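Side-chain contacts in dihydropteroate synthase (Mycobacterium smegmatis, PDB 6OMZ), which probably condenses para-aminobenzoate with 6-hydroxymethyl-7,8-dihydropterin diphosphate to give 7,8-dihydropteroate, the precursor of folates: residues A111-G116 with A137-P142; I62-E67 with T86-E91. The protein carries 1 engineered substitution. All coordinates share one frame; numbering follows the deposited sequence.

Contact 1: A111-G116 with A137-P142; sequences AALEAG and AEAKVP
Ala139, in the last turn of helix 132-139, meets one branch of Leu113: its CB lies 3.7 Å from Leu113 CD1. The CA atoms of the same two residues are 8.1 Å apart, the shortest such separation between the two segments. Leu113 spans that gap because its CG stands opposite the carbonyl carbon (chi1 -67°), which carries both methyls outward from helix 106-114.

At Lys140 the chain leaves the helical conformation with positive phi (59°), and this turn ends helix 132-139. The amine of Lys140 has a long, weak ion pair with Glu186, and its side chain also touches Arg189.

Val141, already in extended conformation, receives the other branch of Leu113. Its CG2 is 4.0 Å from Leu113 CD2, methyl against methyl, as the two side chains run past one another in opposite directions. That methyl of the valine is the one held between its backbone N and carbonyl carbon, and from there it faces the leucine. The leucine fork is thus shared between two residues, CD1 going to the helix end and CD2 to the chain beyond it. This is a small apolar contact near the surface, with 95 Å² buried over both sides.

Pro142, through its carbonyl O, makes a backbone hydrogen bond with Val120 of strand 119-122, just before strand 143-146 begins. On the other segment, helix 106-114 closes in a Schellman motif at Gly116, whose N bonds to Leu113 O at 3.1 Å. Helix 106-114 is flanked by helix 132-139 through Leu113 and by helix 78-93, where Ala111 packs on Thr86 and Ala112 on Ile89; all three helices belong to the outer layer of the barrel.

Contact 2: I62-E67 with T86-E91; sequences IDVGGE and TPVIRE
Val64 and Ile89 provide the closest contact between segments 62-67 and 86-91, with Val64 CG1 3.9 Å from Ile89 CG1. The methylene of Ile89 also lies 4.0 Å from Val64 CB, so it rests against the valine's branch point as well as one methyl. Their side chains meet at a slant. Val64 CG1 extends opposite its own backbone N (chi1 176°), which lets the same methyl reach Val88 CG1 at a looser 4.3 Å. One strand valine therefore bridges two successive residues of the helix; all three are buried, and 120 Å² is covered in total.

The helix is kinked where Pro87 N has no bond to the preceding turn; helical bonding follows, with Arg90 N to Thr86 O at 2.8 Å.

The polar side chain next to Val64, that of Asp63, does not touch segment 86-91. It forms a salt bridge with Arg269 and a hydrogen bond with Ser100 OG; Arg269 belongs to the pterin-6-yl-methyl-monophosphate pocket.

The contact joins the first two elements of the beta-alpha-beta unit formed by strand 61-65, helix 78-93 and strand 98-102. Ile99 touches both Val64 and Ile89, and Val88 packs on Ala47 of helix 44-56, so the helix is seated over two adjacent strands and against a neighbouring helix.

Overall arrangement
Along the chain contact 2 closes before contact 1 opens, and their centres are 13 Å apart on the same side of the protein. Helix 78-93, part of contact 2, also packs on the end of helix 106-114 of contact 1, where Ala115 O lies 3.6 Å from Arg90 CG. Contact 2 is a buried strand-to-helix contact within the unit 61-65/78-93/98-102, whereas contact 1, nearer the surface, joins the next two helices along the chain, as in the sequential packing of a TIM barrel. The ligand pocket includes Asp102, Asn121 and Met146, at or near the C-terminal ends of strands 98-102, 119-122 and 143-146.

Contact 1: A111-G116 with A137-P142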
ATOM      1  N   ALA A 111       7.371  16.726   4.607  1.00 18.68           N
ATOM      2  CA  ALA A 111       6.354  17.730   4.291  1.00 19.60           C
ATOM      3  C   ALA A 111       4.943  17.185   4.502  1.00 15.92           C
ATOM      4  O   ALA A 111       4.055  17.903   4.978  1.00 13.20           O
ATOM      5  CB  ALA A 111       6.523  18.224   2.852  1.00 20.75           C
ATOM      6  N   ALA A 112       4.719  15.915   4.157  1.00 12.08           N
ATOM      7  CA  ALA A 112       3.406  15.310   4.357  1.00 15.32           C
ATOM      8  C   ALA A 112       3.070  15.193   5.838  1.00 15.96           C
ATOM      9  O   ALA A 112       1.917  15.400   6.235  1.00 14.48           O
ATOM     10  CB  ALA A 112       3.356  13.934   3.691  1.00 12.16           C
ATOM     11  N   LEU A 113       4.060  14.841   6.666  1.00 15.33           N
ATOM     12  CA  LEU A 113       3.844  14.795   8.109  1.00 13.63           C
ATOM     13  C   LEU A 113       3.510  16.174   8.663  1.00 14.63           C
ATOM     14  O   LEU A 113       2.623  16.313   9.520  1.00 16.65           O
ATOM     15  CB  LEU A 113       5.081  14.224   8.809  1.00 13.89           C
ATOM     16  CG  LEU A 113       5.375  12.753   8.512  1.00 18.46           C
ATOM     17  CD1 LEU A 113       6.702  12.293   9.088  1.00 17.38           C
ATOM     18  CD2 LEU A 113       4.242  11.879   9.042  1.00 16.56           C
ATOM     19  N   GLU A 114       4.235  17.207   8.211  1.00 16.47           N
ATOM     20  CA  GLU A 114       3.874  18.571   8.587  1.00 16.47           C
ATOM     21  C   GLU A 114       2.425  18.871   8.236  1.00 14.39           C
ATOM     22  O   GLU A 114       1.747  19.614   8.956  1.00 20.93           O
ATOM     23  CB  GLU A 114       4.784  19.587   7.894  1.00 16.49           C
ATOM     24  CG  GLU A 114       6.257  19.489   8.244  1.00 18.97           C
ATOM     25  CD  GLU A 114       7.081  20.490   7.452  1.00 28.20           C
ATOM     26  OE1 GLU A 114       6.835  21.706   7.607  1.00 27.90           O
ATOM     27  OE2 GLU A 114       7.961  20.069   6.663  1.00 29.18           O
ATOM     28  N   ALA A 115       1.941  18.326   7.116  1.00 13.26           N
ATOM     29  CA  ALA A 115       0.586  18.618   6.667  1.00 15.31           C
ATOM     30  C   ALA A 115      -0.480  17.800   7.383  1.00 15.27           C
ATOM     31  O   ALA A 115      -1.669  18.062   7.173  1.00 17.82           O
ATOM     32  CB  ALA A 115       0.456  18.379   5.161  1.00 18.74           C
ATOM     33  N   GLY A 116      -0.097  16.809   8.184  1.00 25.95           N
ATOM     34  CA  GLY A 116      -1.057  16.064   8.983  1.00 29.75           C
ATOM     35  C   GLY A 116      -1.080  14.568   8.744  1.00 24.27           C
ATOM     36  O   GLY A 116      -1.892  13.879   9.378  1.00 23.65           O
ATOM     37  N   ALA A 137      12.468   8.091  12.579  1.00 18.17           N
ATOM     38  CA  ALA A 137      12.936   7.997  13.962  1.00 16.85           C
ATOM     39  C   ALA A 137      12.589   9.258  14.747  1.00 26.67           C
ATOM     40  O   ALA A 137      12.211   9.185  15.925  1.00 20.73           O
ATOM     41  CB  ALA A 137      14.443   7.747  13.998  1.00 18.50           C
ATOM     42  N   GLU A 138      12.718  10.423  14.108  1.00 18.76           N
ATOM     43  CA  GLU A 138      12.385  11.684  14.763  1.00 20.85           C
ATOM     44  C   GLU A 138      10.878  11.846  14.929  1.00 20.17           C
ATOM     45  O   GLU A 138      10.406  12.292  15.985  1.00 22.20           O
ATOM     46  CB  GLU A 138      12.963  12.852  13.954  1.00 22.48           C
ATOM     47  CG  GLU A 138      13.013  14.195  14.693  1.00 31.86           C
ATOM     48  CD  GLU A 138      11.655  14.880  14.827  1.00 48.70           C
ATOM     49  OE1 GLU A 138      10.785  14.688  13.944  1.00 41.79           O
ATOM     50  OE2 GLU A 138      11.460  15.612  15.828  1.00 57.24           O
ATOM     51  N   ALA A 139      10.103  11.497  13.894  1.00 17.79           N
ATOM     52  CA  ALA A 139       8.673  11.801  13.902  1.00 22.88           C
ATOM     53  C   ALA A 139       7.882  10.871  14.816  1.00 21.68           C
ATOM     54  O   ALA A 139       6.805  11.249  15.294  1.00 20.16           O
ATOM     55  CB  ALA A 139       8.119  11.741  12.478  1.00 17.79           C
ATOM     56  N   LYS A 140       8.387   9.661  15.056  1.00 19.83           N
ATOM     57  CA  LYS A 140       7.747   8.694  15.950  1.00 18.05           C
ATOM     58  C   LYS A 140       6.324   8.354  15.497  1.00 21.02           C
ATOM     59  O   LYS A 140       5.374   8.349  16.286  1.00 22.14           O
ATOM     60  CB  LYS A 140       7.778   9.197  17.396  1.00 20.06           C
ATOM     61  CG  LYS A 140       9.205   9.303  17.954  1.00 26.74           C
ATOM     62  CD  LYS A 140       9.215   9.590  19.444  1.00 34.36           C
ATOM     63  CE  LYS A 140      10.595   9.350  20.030  1.00 41.57           C
ATOM     64  NZ  LYS A 140      10.950   7.893  20.014  1.00 41.12           N
ATOM     65  N   VAL A 141       6.184   8.064  14.207  1.00 17.22           N
ATOM     66  CA  VAL A 141       4.932   7.615  13.609  1.00 14.95           C
ATOM     67  C   VAL A 141       5.197   6.274  12.943  1.00 17.13           C
ATOM     68  O   VAL A 141       6.365   5.891  12.736  1.00 16.64           O
ATOM     69  CB  VAL A 141       4.368   8.650  12.600  1.00 15.91           C
ATOM     70  CG1 VAL A 141       4.010   9.969  13.305  1.00 17.04           C
ATOM     71  CG2 VAL A 141       5.358   8.867  11.451  1.00 17.82           C
ATOM     72  N   PRO A 142       4.151   5.510  12.615  1.00 14.63           N
ATOM     73  CA  PRO A 142       4.376   4.211  11.975  1.00 11.96           C
ATOM     74  C   PRO A 142       5.026   4.344  10.604  1.00 13.29           C
ATOM     75  O   PRO A 142       4.811   5.313   9.868  1.00 13.62           O
ATOM     76  CB  PRO A 142       2.966   3.612  11.870  1.00 16.98           C
ATOM     77  CG  PRO A 142       2.211   4.256  12.977  1.00 17.02           C
ATOM     78  CD  PRO A 142       2.740   5.675  13.017  1.00 19.03           C
TER

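Contact 2: I62-E67 with T86-E91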
ATOM      1  N   ILE A  62      -6.538   6.654   4.831  1.00 14.38           N
ATOM      2  CA  ILE A  62      -6.442   7.129   3.450  1.00 14.83           C
ATOM      3  C   ILE A  62      -4.964   7.254   3.106  1.00 10.98           C
ATOM      4  O   ILE A  62      -4.234   7.997   3.767  1.00 12.13           O
ATOM      5  CB  ILE A  62      -7.168   8.463   3.236  1.00 16.57           C
ATOM      6  CG1 ILE A  62      -8.673   8.316   3.534  1.00 12.04           C
ATOM      7  CG2 ILE A  62      -6.946   8.932   1.809  1.00 17.38           C
ATOM      8  CD1 ILE A  62      -9.374   7.231   2.703  1.00 12.92           C
ATOM      9  N   ASP A  63      -4.530   6.519   2.080  1.00 11.15           N
ATOM     10  CA  ASP A  63      -3.147   6.520   1.615  1.00 15.20           C
ATOM     11  C   ASP A  63      -3.041   7.511   0.454  1.00 16.01           C
ATOM     12  O   ASP A  63      -3.540   7.240  -0.641  1.00 16.76           O
ATOM     13  CB  ASP A  63      -2.738   5.106   1.188  1.00 14.47           C
ATOM     14  CG  ASP A  63      -1.265   5.003   0.785  1.00 19.16           C
ATOM     15  OD1 ASP A  63      -0.391   5.478   1.540  1.00 15.91           O
ATOM     16  OD2 ASP A  63      -0.981   4.421  -0.279  1.00 17.58           O
ATOM     17  N   VAL A  64      -2.398   8.657   0.690  1.00 13.07           N
ATOM     18  CA  VAL A  64      -2.305   9.724  -0.305  1.00 11.39           C
ATOM     19  C   VAL A  64      -0.956   9.626  -1.009  1.00 17.97           C
ATOM     20  O   VAL A  64       0.087   9.515  -0.349  1.00 14.82           O
ATOM     21  CB  VAL A  64      -2.505  11.102   0.351  1.00 12.83           C
ATOM     22  CG1 VAL A  64      -2.302  12.236  -0.667  1.00 12.20           C
ATOM     23  CG2 VAL A  64      -3.917  11.187   0.985  1.00 16.09           C
ATOM     24  N   GLY A  65      -0.972   9.657  -2.345  1.00 10.97           N
ATOM     25  CA  GLY A  65       0.260   9.602  -3.124  1.00 11.69           C
ATOM     26  C   GLY A  65       0.260  10.619  -4.250  1.00 13.65           C
ATOM     27  O   GLY A  65      -0.792  11.035  -4.739  1.00 17.53           O
ATOM     28  N   GLY A  66       1.464  11.031  -4.652  1.00 13.60           N
ATOM     29  CA  GLY A  66       1.586  12.001  -5.723  1.00 19.16           C
ATOM     30  C   GLY A  66       2.333  11.477  -6.929  1.00 22.17           C
ATOM     31  O   GLY A  66       2.398  12.128  -7.975  1.00 21.66           O
ATOM     32  N   GLU A  67       2.899  10.289  -6.790  1.00 14.99           N
ATOM     33  CA  GLU A  67       3.774   9.725  -7.795  1.00 26.75           C
ATOM     34  C   GLU A  67       3.279   8.341  -8.185  1.00 22.10           C
ATOM     35  O   GLU A  67       2.440   7.735  -7.512  1.00 26.98           O
ATOM     36  CB  GLU A  67       5.219   9.655  -7.278  1.00 28.02           C
ATOM     37  CG  GLU A  67       6.252  10.043  -8.296  1.00 47.94           C
ATOM     38  CD  GLU A  67       7.582  10.346  -7.655  1.00 58.03           C
ATOM     39  OE1 GLU A  67       8.062   9.510  -6.862  1.00 59.77           O
ATOM     40  OE2 GLU A  67       8.140  11.428  -7.932  1.00 69.08           O
ATOM     41  N   THR A  86       0.393  17.718  -0.364  1.00 18.47           N
ATOM     42  CA  THR A  86       0.184  18.387   0.923  1.00 13.88           C
ATOM     43  C   THR A  86      -1.154  19.126   1.043  1.00 14.36           C
ATOM     44  O   THR A  86      -1.761  19.067   2.126  1.00 14.16           O
ATOM     45  CB  THR A  86       1.344  19.340   1.273  1.00 11.34           C
ATOM     46  OG1 THR A  86       1.637  20.234   0.189  1.00 17.87           O
ATOM     47  CG2 THR A  86       2.593  18.536   1.637  1.00 13.39           C
ATOM     48  N   PRO A  87      -1.671  19.807   0.002  1.00 16.53           N
ATOM     49  CA  PRO A  87      -3.009  20.420   0.159  1.00 18.53           C
ATOM     50  C   PRO A  87      -4.096  19.399   0.424  1.00 17.29           C
ATOM     51  O   PRO A  87      -5.048  19.674   1.166  1.00 16.40           O
ATOM     52  CB  PRO A  87      -3.239  21.136  -1.183  1.00 20.70           C
ATOM     53  CG  PRO A  87      -1.869  21.304  -1.784  1.00 21.57           C
ATOM     54  CD  PRO A  87      -1.095  20.106  -1.325  1.00 15.89           C
ATOM     55  N   VAL A  88      -3.985  18.230  -0.204  1.00 15.09           N
ATOM     56  CA  VAL A  88      -4.962  17.169  -0.006  1.00 15.33           C
ATOM     57  C   VAL A  88      -4.870  16.638   1.414  1.00 11.86           C
ATOM     58  O   VAL A  88      -5.886  16.448   2.093  1.00 14.82           O
ATOM     59  CB  VAL A  88      -4.740  16.052  -1.045  1.00 18.93           C
ATOM     60  CG1 VAL A  88      -5.652  14.851  -0.762  1.00 19.05           C
ATOM     61  CG2 VAL A  88      -4.959  16.591  -2.459  1.00 17.59           C
ATOM     62  N   ILE A  89      -3.647  16.395   1.881  1.00 15.43           N
ATOM     63  CA  ILE A  89      -3.452  15.877   3.229  1.00 13.88           C
ATOM     64  C   ILE A  89      -3.941  16.882   4.260  1.00 15.91           C
ATOM     65  O   ILE A  89      -4.563  16.505   5.260  1.00 18.13           O
ATOM     66  CB  ILE A  89      -1.967  15.513   3.438  1.00 14.68           C
ATOM     67  CG1 ILE A  89      -1.576  14.352   2.509  1.00 13.77           C
ATOM     68  CG2 ILE A  89      -1.695  15.141   4.901  1.00 15.00           C
ATOM     69  CD1 ILE A  89      -0.051  14.115   2.435  1.00 15.59           C
ATOM     70  N   ARG A  90      -3.664  18.172   4.044  1.00 12.02           N
ATOM     71  CA  ARG A  90      -4.103  19.183   5.004  1.00 16.78           C
ATOM     72  C   ARG A  90      -5.620  19.186   5.161  1.00 21.25           C
ATOM     73  O   ARG A  90      -6.138  19.251   6.287  1.00 18.44           O
ATOM     74  CB  ARG A  90      -3.609  20.574   4.594  1.00 19.56           C
ATOM     75  CG  ARG A  90      -2.213  20.922   5.106  1.00 28.92           C
ATOM     76  CD  ARG A  90      -1.898  22.411   4.908  1.00 30.09           C
ATOM     77  NE  ARG A  90      -1.789  22.756   3.491  1.00 33.48           N
ATOM     78  CZ  ARG A  90      -0.662  22.671   2.783  1.00 33.15           C
ATOM     79  NH1 ARG A  90       0.458  22.251   3.358  1.00 30.62           N
ATOM     80  NH2 ARG A  90      -0.656  23.004   1.497  1.00 29.87           N
ATOM     81  N   GLU A  91      -6.357  19.110   4.051  1.00 15.78           N
ATOM     82  CA  GLU A  91      -7.814  19.184   4.158  1.00 18.73           C
ATOM     83  C   GLU A  91      -8.407  17.908   4.762  1.00 19.14           C
ATOM     84  O   GLU A  91      -9.367  17.972   5.541  1.00 19.33           O
ATOM     85  CB  GLU A  91      -8.422  19.487   2.790  1.00 22.22           C
ATOM     86  CG  GLU A  91      -7.882  20.773   2.193  1.00 43.94           C
ATOM     87  CD  GLU A  91      -8.647  21.239   0.971  1.00 61.51           C
ATOM     88  OE1 GLU A  91      -9.862  20.963   0.883  1.00 68.77           O
ATOM     89  OE2 GLU A  91      -8.027  21.886   0.100  1.00 66.29           O
TER